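Local coordinates for protein putative NADH-flavin reductase (Lactobacillus casei ATCC 334, PDB 3H2S) that binds NADPH in a Rossmann-type fold and probably acts as an NAD(P)H-dependent oxidoreductase, perhaps a flavin reductase, at residues 151-157 / 206-212. Residues are numbered along the deposited sequence; the frame is centred on the assembly and turned at random.
Sequences VNWIGIS and IRDRIVV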
ATOM      1  N   VAL A 151       4.607  -0.089 -12.847  1.00 11.80           N
ATOM      2  CA  VAL A 151       5.440   0.966 -12.301  1.00  9.90           C
ATOM      3  C   VAL A 151       6.881   0.511 -12.417  1.00  9.23           C
ATOM      4  O   VAL A 151       7.163  -0.700 -12.321  1.00 11.38           O
ATOM      5  CB  VAL A 151       5.071   1.245 -10.806  1.00 11.98           C
ATOM      6  CG1 VAL A 151       6.164   2.056 -10.103  1.00 11.17           C
ATOM      7  CG2 VAL A 151       3.732   2.001 -10.741  1.00 14.83           C
ATOM      8  N   ASN A 152       7.798   1.448 -12.676  1.00  9.13           N
ATOM      9  CA  ASN A 152       9.206   1.066 -12.864  1.00  9.66           C
ATOM     10  C   ASN A 152       9.977   0.966 -11.543  1.00 10.17           C
ATOM     11  O   ASN A 152      10.899   1.751 -11.282  1.00 11.43           O
ATOM     12  CB  ASN A 152       9.929   2.002 -13.845  1.00 10.62           C
ATOM     13  CG  ASN A 152       9.439   1.832 -15.273  1.00 11.61           C
ATOM     14  OD1 ASN A 152       9.068   0.730 -15.693  1.00 10.26           O
ATOM     15  ND2 ASN A 152       9.437   2.922 -16.028  1.00 16.39           N
ATOM     16  N   TRP A 153       9.554   0.048 -10.685  1.00  8.08           N
ATOM     17  CA  TRP A 153      10.210  -0.120  -9.390  1.00  8.36           C
ATOM     18  C   TRP A 153      11.320  -1.155  -9.478  1.00  9.29           C
ATOM     19  O   TRP A 153      11.359  -1.954 -10.413  1.00 10.21           O
ATOM     20  CB  TRP A 153       9.200  -0.492  -8.297  1.00  9.11           C
ATOM     21  CG  TRP A 153       8.474  -1.785  -8.534  1.00 10.37           C
ATOM     22  CD1 TRP A 153       7.243  -1.943  -9.113  1.00  9.40           C
ATOM     23  CD2 TRP A 153       8.957  -3.108  -8.257  1.00 10.01           C
ATOM     24  NE1 TRP A 153       6.914  -3.274  -9.162  1.00  9.29           N
ATOM     25  CE2 TRP A 153       7.936  -4.006  -8.615  1.00 12.61           C
ATOM     26  CE3 TRP A 153      10.094  -3.611  -7.602  1.00 11.95           C
ATOM     27  CZ2 TRP A 153       8.065  -5.382  -8.445  1.00 14.61           C
ATOM     28  CZ3 TRP A 153      10.207  -4.982  -7.427  1.00 11.72           C
ATOM     29  CH2 TRP A 153       9.195  -5.841  -7.828  1.00 10.33           C
ATOM     30  N   ILE A 154      12.299  -1.028  -8.589  1.00  7.58           N
ATOM     31  CA  ILE A 154      13.393  -1.972  -8.490  1.00  9.70           C
ATOM     32  C   ILE A 154      13.658  -2.214  -6.998  1.00  8.67           C
ATOM     33  O   ILE A 154      13.736  -1.273  -6.212  1.00  8.81           O
ATOM     34  CB  ILE A 154      14.680  -1.427  -9.140  1.00  9.51           C
ATOM     35  CG1 ILE A 154      14.493  -1.179 -10.641  1.00 11.32           C
ATOM     36  CG2 ILE A 154      15.855  -2.391  -8.917  1.00 10.92           C
ATOM     37  CD1 ILE A 154      15.585  -0.287 -11.231  1.00 14.69           C
ATOM     38  N   GLY A 155      13.703  -3.483  -6.595  1.00  8.58           N
ATOM     39  CA  GLY A 155      14.024  -3.811  -5.209  1.00  7.89           C
ATOM     40  C   GLY A 155      15.453  -4.298  -5.051  1.00  8.58           C
ATOM     41  O   GLY A 155      15.956  -5.077  -5.874  1.00 10.39           O
ATOM     42  N   ILE A 156      16.146  -3.770  -4.043  1.00  9.12           N
ATOM     43  CA  ILE A 156      17.476  -4.247  -3.710  1.00 10.25           C
ATOM     44  C   ILE A 156      17.579  -4.535  -2.213  1.00  9.91           C
ATOM     45  O   ILE A 156      17.395  -3.642  -1.364  1.00  9.12           O
ATOM     46  CB  ILE A 156      18.579  -3.230  -4.088  1.00 10.64           C
ATOM     47  CG1 ILE A 156      18.466  -2.826  -5.556  1.00 10.96           C
ATOM     48  CG2 ILE A 156      19.956  -3.820  -3.792  1.00 11.42           C
ATOM     49  CD1 ILE A 156      19.483  -1.769  -5.980  1.00 15.59           C
ATOM     50  N   SER A 157      17.873  -5.792  -1.896  1.00 11.60           N
ATOM     51  CA  SER A 157      18.059  -6.198  -0.508  1.00  9.05           C
ATOM     52  C   SER A 157      19.547  -6.174  -0.208  1.00 11.47           C
ATOM     53  O   SER A 157      20.356  -6.636  -1.032  1.00  8.03           O
ATOM     54  CB  SER A 157      17.511  -7.610  -0.275  1.00 11.87           C
ATOM     55  OG  SER A 157      16.100  -7.609  -0.220  1.00 11.65           O
ATOM     56  N   ILE A 206      14.322  -4.042 -13.283  1.00 11.10           N
ATOM     57  CA  ILE A 206      13.000  -3.425 -13.209  1.00 14.22           C
ATOM     58  C   ILE A 206      11.917  -4.478 -12.898  1.00 11.82           C
ATOM     59  O   ILE A 206      11.906  -5.567 -13.480  1.00 11.41           O
ATOM     60  CB  ILE A 206      12.649  -2.635 -14.487  1.00 16.11           C
ATOM     61  CG1 ILE A 206      13.438  -1.315 -14.524  1.00 20.21           C
ATOM     62  CG2 ILE A 206      11.139  -2.348 -14.543  1.00 19.32           C
ATOM     63  CD1 ILE A 206      13.384  -0.577 -15.856  1.00 22.23           C
ATOM     64  N   ARG A 207      11.133  -4.204 -11.861  1.00  8.77           N
ATOM     65  CA  ARG A 207      10.072  -5.108 -11.403  1.00 10.37           C
ATOM     66  C   ARG A 207      10.644  -6.437 -10.930  1.00 13.79           C
ATOM     67  O   ARG A 207       9.995  -7.481 -11.006  1.00 14.67           O
ATOM     68  CB  ARG A 207       9.007  -5.314 -12.494  1.00 12.39           C
ATOM     69  CG  ARG A 207       8.116  -4.093 -12.757  1.00 16.51           C
ATOM     70  CD  ARG A 207       7.460  -4.192 -14.154  1.00 16.88           C
ATOM     71  NE  ARG A 207       7.182  -2.871 -14.700  1.00 33.59           N
ATOM     72  CZ  ARG A 207       7.709  -2.392 -15.819  1.00 36.87           C
ATOM     73  NH1 ARG A 207       8.445  -3.170 -16.600  1.00 27.05           N
ATOM     74  NH2 ARG A 207       7.404  -1.164 -16.212  1.00 46.41           N
ATOM     75  N   ASP A 208      11.856  -6.381 -10.399  1.00 14.30           N
ATOM     76  CA  ASP A 208      12.505  -7.558  -9.848  1.00 14.85           C
ATOM     77  C   ASP A 208      13.225  -7.131  -8.576  1.00 13.17           C
ATOM     78  O   ASP A 208      13.358  -5.942  -8.292  1.00 10.65           O
ATOM     79  CB  ASP A 208      13.499  -8.127 -10.862  1.00 16.21           C
ATOM     80  CG  ASP A 208      13.776  -9.609 -10.654  1.00 21.97           C
ATOM     81  OD1 ASP A 208      13.381 -10.163  -9.605  1.00 20.17           O
ATOM     82  OD2 ASP A 208      14.463 -10.200 -11.511  1.00 23.18           O
ATOM     83  N   ARG A 209      13.680  -8.110  -7.808  1.00 12.63           N
ATOM     84  CA  ARG A 209      14.491  -7.848  -6.630  1.00 13.26           C
ATOM     85  C   ARG A 209      15.848  -8.512  -6.808  1.00 11.15           C
ATOM     86  O   ARG A 209      15.928  -9.650  -7.253  1.00 11.25           O
ATOM     87  CB  ARG A 209      13.806  -8.400  -5.384  1.00  9.57           C
ATOM     88  CG  ARG A 209      14.533  -8.051  -4.092  1.00 11.23           C
ATOM     89  CD  ARG A 209      15.512  -9.121  -3.660  1.00 10.75           C
ATOM     90  NE  ARG A 209      14.837 -10.382  -3.375  1.00 10.10           N
ATOM     91  CZ  ARG A 209      14.282 -10.679  -2.205  1.00  9.40           C
ATOM     92  NH1 ARG A 209      14.383  -9.826  -1.188  1.00  8.00           N
ATOM     93  NH2 ARG A 209      13.621 -11.827  -2.046  1.00 13.99           N
ATOM     94  N   ILE A 210      16.911  -7.763  -6.535  1.00 12.39           N
ATOM     95  CA  ILE A 210      18.241  -8.340  -6.424  1.00 10.29           C
ATOM     96  C   ILE A 210      18.809  -8.188  -5.008  1.00 10.84           C
ATOM     97  O   ILE A 210      18.260  -7.459  -4.191  1.00 12.13           O
ATOM     98  CB  ILE A 210      19.200  -7.747  -7.463  1.00  8.53           C
ATOM     99  CG1 ILE A 210      19.277  -6.220  -7.323  1.00  9.60           C
ATOM    100  CG2 ILE A 210      18.761  -8.164  -8.890  1.00 10.84           C
ATOM    101  CD1 ILE A 210      20.439  -5.577  -8.107  1.00 11.23           C
ATOM    102  N   VAL A 211      19.852  -8.954  -4.700  1.00 10.03           N
ATOM    103  CA  VAL A 211      20.543  -8.820  -3.417  1.00  8.98           C
ATOM    104  C   VAL A 211      21.997  -8.531  -3.755  1.00 11.51           C
ATOM    105  O   VAL A 211      22.515  -9.050  -4.742  1.00 10.40           O
ATOM    106  CB  VAL A 211      20.472 -10.120  -2.593  1.00 10.48           C
ATOM    107  CG1 VAL A 211      20.915 -11.332  -3.427  1.00 12.13           C
ATOM    108  CG2 VAL A 211      21.300 -10.012  -1.318  1.00 10.25           C
ATOM    109  N   VAL A 212      22.669  -7.758  -2.910  1.00  9.81           N
ATOM    110  CA  VAL A 212      24.074  -7.431  -3.173  1.00 10.29           C
ATOM    111  C   VAL A 212      24.960  -7.662  -1.958  1.00 12.43           C
ATOM    112  O   VAL A 212      24.530  -7.452  -0.827  1.00  8.68           O
ATOM    113  CB  VAL A 212      24.234  -5.985  -3.695  1.00  9.26           C
ATOM    114  CG1 VAL A 212      23.660  -5.878  -5.093  1.00  8.99           C
ATOM    115  CG2 VAL A 212      23.543  -4.994  -2.774  1.00 10.17           C
TER
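Parallel pairing of neighbouring strands in a Rossmann-type sheet is illustrated by Gly155, Ile156 and Ser157, which lie beside Arg209, Ile210 and Val211 in strands 153-158 and 209-214. Gly155 N donates to Asp208 O at 3.0 Å and Gly155 O accepts from Ile210 N at 2.9 Å; Ser157 repeats the pattern with Ile210 O and Val212 N. Toward the N-terminal end of the pair, Arg207 N donates to Trp153 O at 2.7 Å, nearly straight at 173°. The indole of Trp153 lies against the Arg207 backbone, whose CA sits over the six-membered ring, 3.6 Å from its centroid, in a CH-pi contact; the indole NE1 donates to Asn148 O. On one face, Ile156 and Ile210 run side by side, CG1 to CG1 3.9 Å, packed against helix 189-201. On the other face, Arg209 leaves with CG anti to the backbone N (chi1 -175°), then bends at chi2 and chi3, bringing NH1 to Ser157 OG, 3.0 Å away and near the guanidinium plane. NH1 also bonds Ser108 OG, and NE forms a salt bridge with Asp175, just after strand 170-173. These bonds should limit guanidinium rotation, while Ser157 OG, itself bonded to Gly105 O, is held to receive NH1; both strands are thus tied to the loop where Gly105 and Ser108 flank the NADPH-binding Ser106.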